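Local structure of G-protein alpha subunit Galpha7 (Naegleria fowleri, 6NE6) at residues Ile12-Ala17 with Val197-Val203; Leu242-Leu246 with Ile318-Ile322. The protein probably binds and hydrolyses GTP as the alpha subunit of a heterotrimeric G protein, switching between nucleotide states to relay signals. All coordinates share one frame; numbering follows the deposited sequence. Where two conformers were deposited one is given.

Contact 1 of 2, residues Ile12-Ala17 with Val197-Val203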
loop_
_atom_site.group_PDB
_atom_site.type_symbol
_atom_site.label_atom_id
_atom_site.label_comp_id
_atom_site.label_asym_id
_atom_site.label_seq_id
_atom_site.Cartn_x
_atom_site.Cartn_y
_atom_site.Cartn_z
ATOM N N ILE A 12 -11.817 3.738 -14.397
ATOM C CA ILE A 12 -11.361 4.424 -13.195
ATOM C C ILE A 12 -9.902 4.054 -13.000
ATOM O O ILE A 12 -9.582 2.874 -12.791
ATOM C CB ILE A 12 -12.191 4.014 -11.976
ATOM C CG1 ILE A 12 -13.676 4.303 -12.231
ATOM C CG2 ILE A 12 -11.678 4.702 -10.715
ATOM C CD1 ILE A 12 -14.550 3.797 -11.118
ATOM N N LEU A 13 -9.025 5.051 -13.068
ATOM C CA LEU A 13 -7.584 4.844 -13.011
ATOM C C LEU A 13 -7.082 5.071 -11.598
ATOM O O LEU A 13 -7.318 6.133 -11.020
ATOM C CB LEU A 13 -6.858 5.803 -13.956
ATOM C CG LEU A 13 -5.321 5.804 -13.931
ATOM C CD1 LEU A 13 -4.772 4.445 -14.357
ATOM C CD2 LEU A 13 -4.770 6.921 -14.836
ATOM N N LEU A 14 -6.339 4.102 -11.072
ATOM C CA LEU A 14 -5.672 4.256 -9.781
ATOM C C LEU A 14 -4.335 4.949 -9.992
ATOM O O LEU A 14 -3.535 4.521 -10.831
ATOM C CB LEU A 14 -5.459 2.894 -9.121
ATOM C CG LEU A 14 -6.705 2.181 -8.599
ATOM C CD1 LEU A 14 -6.368 0.724 -8.305
ATOM C CD2 LEU A 14 -7.218 2.872 -7.329
ATOM N N VAL A 15 -4.095 6.018 -9.223
ATOM C CA VAL A 15 -2.879 6.823 -9.303
ATOM C C VAL A 15 -2.357 6.995 -7.880
ATOM O O VAL A 15 -3.140 7.256 -6.963
ATOM C CB VAL A 15 -3.166 8.190 -9.963
ATOM C CG1 VAL A 15 -1.948 9.100 -9.982
ATOM C CG2 VAL A 15 -3.691 7.989 -11.395
ATOM N N GLY A 16 -1.055 6.812 -7.686
ATOM C CA GLY A 16 -0.481 7.011 -6.366
ATOM C C GLY A 16 0.929 6.463 -6.300
ATOM O O GLY A 16 1.401 5.764 -7.205
ATOM N N ALA A 17 1.580 6.748 -5.175
ATOM C CA ALA A 17 2.936 6.277 -4.938
ATOM C C ALA A 17 2.964 4.763 -4.711
ATOM O O ALA A 17 1.930 4.089 -4.593
ATOM C CB ALA A 17 3.555 7.007 -3.746
ATOM N N VAL A 197 -9.915 7.525 -19.816
ATOM C CA VAL A 197 -10.108 7.444 -18.372
ATOM C C VAL A 197 -11.253 8.371 -17.982
ATOM O O VAL A 197 -11.201 9.576 -18.248
ATOM C CB VAL A 197 -8.816 7.809 -17.622
ATOM C CG1 VAL A 197 -9.087 8.082 -16.163
ATOM C CG2 VAL A 197 -7.788 6.690 -17.794
ATOM N N ASP A 198 -12.281 7.814 -17.345
ATOM C CA ASP A 198 -13.410 8.636 -16.915
ATOM C C ASP A 198 -13.200 9.265 -15.541
ATOM O O ASP A 198 -13.706 10.366 -15.279
ATOM C CB ASP A 198 -14.682 7.790 -16.910
ATOM C CG ASP A 198 -15.012 7.250 -18.295
ATOM O OD1 ASP A 198 -15.965 7.772 -18.921
ATOM O OD2 ASP A 198 -14.293 6.328 -18.763
ATOM N N SER A 199 -12.456 8.601 -14.662
ATOM C CA SER A 199 -12.234 9.097 -13.312
ATOM C C SER A 199 -10.859 8.641 -12.848
ATOM O O SER A 199 -10.373 7.588 -13.266
ATOM C CB SER A 199 -13.320 8.585 -12.353
ATOM O OG SER A 199 -13.112 9.030 -11.024
ATOM N N ILE A 200 -10.251 9.435 -11.976
ATOM C CA ILE A 200 -8.967 9.125 -11.361
ATOM C C ILE A 200 -9.185 9.044 -9.861
ATOM O O ILE A 200 -9.795 9.948 -9.280
ATOM C CB ILE A 200 -7.921 10.204 -11.685
ATOM C CG1 ILE A 200 -7.546 10.158 -13.166
ATOM C CG2 ILE A 200 -6.685 10.076 -10.748
ATOM C CD1 ILE A 200 -6.815 11.424 -13.628
ATOM N N LEU A 201 -8.676 7.981 -9.241
ATOM C CA LEU A 201 -8.602 7.867 -7.783
ATOM C C LEU A 201 -7.152 8.121 -7.416
ATOM O O LEU A 201 -6.291 7.261 -7.633
ATOM C CB LEU A 201 -9.048 6.497 -7.289
ATOM C CG LEU A 201 -10.431 6.001 -7.710
ATOM C CD1 LEU A 201 -10.800 4.779 -6.892
ATOM C CD2 LEU A 201 -11.472 7.116 -7.547
ATOM N N PHE A 202 -6.880 9.312 -6.877
ATOM C CA PHE A 202 -5.541 9.675 -6.437
ATOM C C PHE A 202 -5.392 9.172 -5.008
ATOM O O PHE A 202 -6.074 9.660 -4.103
ATOM C CB PHE A 202 -5.327 11.184 -6.516
ATOM C CG PHE A 202 -3.884 11.569 -6.483
ATOM C CD1 PHE A 202 -3.171 11.550 -5.294
ATOM C CD2 PHE A 202 -3.230 11.910 -7.653
ATOM C CE1 PHE A 202 -1.818 11.882 -5.279
ATOM C CE2 PHE A 202 -1.898 12.250 -7.645
ATOM C CZ PHE A 202 -1.187 12.226 -6.453
ATOM N N VAL A 203 -4.525 8.190 -4.797
ATOM C CA VAL A 203 -4.453 7.503 -3.506
ATOM C C VAL A 203 -3.228 7.989 -2.747
ATOM O O VAL A 203 -2.101 7.915 -3.264
ATOM C CB VAL A 203 -4.390 5.980 -3.686
ATOM C CG1 VAL A 203 -4.417 5.288 -2.318
ATOM C CG2 VAL A 203 -5.529 5.493 -4.583
HETATM O O HOH W 1 0.420 8.589 -3.316
#
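Leu-13 and Val-15 use both their N-H and their C=O on the neighbouring strand, giving four backbone hydrogen bonds in parallel register. Leu-13 N donates to Ser-199 O (2.9 Å) and Leu-13 O accepts from Leu-201 N; one step on, Val-15 N donates to Leu-201 O and Val-15 O accepts from Val-203 N at 2.7 Å. Past the last of these a water takes over, accepting from Ala-17 N and donating to Val-203 O at 2.6 Å.

Side chains alternate between the two faces. On one, Ile-12 CG2, held anti to its own backbone N, presses on Leu-201 CG at 3.5 Å, while Leu-14 CD2 reaches Leu-201 CB and, beyond it, Val-203 CG2. On the other, the two branches of Val-15 divide the work: CG2 meets Ile-200 CG2 at 3.7 Å, and CG1 lies 3.9 Å from Phe-202 CD2. Leu-13 CB rests against Val-197 CG1.

Direct bonding thus gives way to a water bridge next to Gly-16, the first glycine of a sequence matching a P-loop, consistent with a central parallel strand pair leading into a nucleotide-binding loop, as in other G-protein alpha subunits.

Contact 2 of 2, residues Leu242-Leu246 with Ile318-Ile322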
loop_
_atom_site.group_PDB
_atom_site.type_symbol
_atom_site.label_atom_id
_atom_site.label_comp_id
_atom_site.label_asym_id
_atom_site.label_seq_id
_atom_site.Cartn_x
_atom_site.Cartn_y
_atom_site.Cartn_z
ATOM N N LEU A 242 -12.972 12.964 -13.987
ATOM C CA LEU A 242 -13.233 13.362 -12.606
ATOM C C LEU A 242 -12.104 12.871 -11.713
ATOM O O LEU A 242 -11.625 11.753 -11.878
ATOM C CB LEU A 242 -14.551 12.766 -12.101
ATOM C CG LEU A 242 -15.800 13.111 -12.891
ATOM C CD1 LEU A 242 -16.965 12.322 -12.320
ATOM C CD2 LEU A 242 -16.045 14.603 -12.808
ATOM N N VAL A 243 -11.695 13.688 -10.745
ATOM C CA VAL A 243 -10.575 13.333 -9.875
ATOM C C VAL A 243 -11.051 13.270 -8.428
ATOM O O VAL A 243 -11.603 14.247 -7.909
ATOM C CB VAL A 243 -9.408 14.331 -10.022
ATOM C CG1 VAL A 243 -8.222 13.871 -9.217
ATOM C CG2 VAL A 243 -9.025 14.478 -11.501
ATOM N N TYR A 244 -10.813 12.126 -7.779
ATOM C CA TYR A 244 -11.103 11.913 -6.371
ATOM C C TYR A 244 -9.804 11.721 -5.602
ATOM O O TYR A 244 -8.859 11.111 -6.110
ATOM C CB TYR A 244 -11.980 10.673 -6.181
ATOM C CG TYR A 244 -13.326 10.781 -6.839
ATOM C CD1 TYR A 244 -14.426 11.259 -6.129
ATOM C CD2 TYR A 244 -13.512 10.405 -8.162
ATOM C CE1 TYR A 244 -15.664 11.365 -6.721
ATOM C CE2 TYR A 244 -14.755 10.518 -8.763
ATOM C CZ TYR A 244 -15.823 11.002 -8.041
ATOM O OH TYR A 244 -17.061 11.099 -8.647
ATOM N N LEU A 245 -9.752 12.241 -4.377
ATOM C CA LEU A 245 -8.628 12.000 -3.480
ATOM C C LEU A 245 -9.048 10.952 -2.459
ATOM O O LEU A 245 -10.058 11.131 -1.768
ATOM C CB LEU A 245 -8.193 13.288 -2.773
ATOM C CG LEU A 245 -7.047 13.098 -1.762
ATOM C CD1 LEU A 245 -5.757 12.609 -2.451
ATOM C CD2 LEU A 245 -6.805 14.388 -0.980
ATOM N N LEU A 246 -8.289 9.857 -2.374
ATOM C CA LEU A 246 -8.541 8.793 -1.404
ATOM C C LEU A 246 -7.407 8.802 -0.384
ATOM O O LEU A 246 -6.253 8.538 -0.735
ATOM C CB LEU A 246 -8.627 7.440 -2.099
ATOM C CG LEU A 246 -9.994 7.008 -2.613
ATOM C CD1 LEU A 246 -10.517 7.977 -3.678
ATOM C CD2 LEU A 246 -9.865 5.591 -3.163
ATOM N N ILE A 318 -18.220 6.440 -4.514
ATOM C CA ILE A 318 -17.512 7.029 -5.645
ATOM C C ILE A 318 -18.232 6.713 -6.950
ATOM O O ILE A 318 -18.484 7.606 -7.762
ATOM C CB ILE A 318 -16.052 6.548 -5.668
ATOM C CG1 ILE A 318 -15.314 7.068 -4.426
ATOM C CG2 ILE A 318 -15.384 6.984 -6.958
ATOM C CD1 ILE A 318 -13.916 6.491 -4.259
ATOM N N THR A 319 -18.588 5.439 -7.172
ATOM C CA THR A 319 -19.213 5.115 -8.453
ATOM C C THR A 319 -20.595 5.745 -8.570
ATOM O O THR A 319 -20.985 6.176 -9.662
ATOM C CB THR A 319 -19.280 3.601 -8.678
ATOM O OG1 THR A 319 -19.990 2.979 -7.608
ATOM C CG2 THR A 319 -17.864 3.018 -8.745
ATOM N N SER A 320 -21.326 5.855 -7.461
ATOM C CA SER A 320 -22.599 6.560 -7.512
ATOM C C SER A 320 -22.393 8.013 -7.890
ATOM O O SER A 320 -23.149 8.569 -8.696
ATOM C CB SER A 320 -23.320 6.468 -6.166
ATOM O OG SER A 320 -23.706 5.136 -5.895
ATOM N N ASP A 321 -21.359 8.642 -7.338
ATOM C CA ASP A 321 -21.123 10.039 -7.667
ATOM C C ASP A 321 -20.683 10.201 -9.114
ATOM O O ASP A 321 -21.078 11.167 -9.780
ATOM C CB ASP A 321 -20.086 10.637 -6.728
ATOM C CG ASP A 321 -19.930 12.117 -6.944
ATOM O OD1 ASP A 321 -20.911 12.851 -6.713
ATOM O OD2 ASP A 321 -18.849 12.542 -7.380
ATOM N N ILE A 322 -19.862 9.273 -9.619
ATOM C CA ILE A 322 -19.484 9.315 -11.029
ATOM C C ILE A 322 -20.729 9.285 -11.903
ATOM O O ILE A 322 -20.865 10.063 -12.856
ATOM C CB ILE A 322 -18.540 8.156 -11.378
ATOM C CG1 ILE A 322 -17.162 8.394 -10.782
ATOM C CG2 ILE A 322 -18.432 8.011 -12.887
ATOM C CD1 ILE A 322 -16.264 7.160 -10.849
#
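Tyr-244 and Asp-321 meet because their first torsions send them across the gap between strand and helix: the tyrosine CG stands anti to its carbonyl carbon, whereas the aspartate CG stands anti to its backbone N (chi1 -174°). The phenol then donates from Tyr-244 OH to Asp-321 OD2 at 2.6 Å. The acceptor oxygen sits at the edge of the ring, in its plane, and is approached on its anti side, 18° out of the carboxylate plane. Ring and carboxylate are turned 84° against each other, nearly perpendicular.

Aliphatic groups hold the ring itself. Ile-318 CG2 lies over the centre of one face, 4.0 Å from the centroid of the Tyr-244 ring, a CH-pi contact almost on the ring normal. Ile-322 CG1 comes in obliquely near the hydroxyl end, 3.4 Å from Tyr-244 OH. Farther along the strand, Leu-246 CD1 and Ile-318 CD1 meet tip to tip at 3.8 Å, and at its start Leu-242 CD1 packs against Ile-322 CA at 4.1 Å. The alternate residues 242, 244 and 246 therefore all face the helix, which runs roughly antiparallel to the strand, with segment axes 10.8 Å apart.

Asp-321 OD2 also takes a salt bridge from Arg-298 NE on strand 297-302, which would favour the charged carboxylate and so a strong acceptor for the phenol. Phe-301 of that same edge strand touches both Tyr-244 and Ile-318, and on the other flank of strand 242-248 Leu-201 of strand 199-205 touches the tyrosine. Helix 308-326, the last of the chain, packs on one face of several strands, with Ile-322 also touching Ile-12 on strand 10-16, as the C-terminal helix does in the Ras-like domain of G-protein alpha subunits.

The two contacts belong to one P-loop NTPase-like core and share its sheet. Their centres lie about 9 Å apart, and strands 199-205 and 242-248, one from each, are sheet neighbours: Ile-200 N lies 2.7 Å from Leu-242 O and Phe-202 N 2.8 Å from Tyr-244 O, both probable hydrogen bonds that bring the two contacts together. Contact 1 joins strand to strand within the sheet, while contact 2 lays helix 308-326 on the face that carries Ile-12, Ser-199 and Leu-201. Toward the presumed nucleotide site, contact 1 includes Gly-16 of the P-loop pattern, whereas contact 2 only comes near that pattern, through Leu-246.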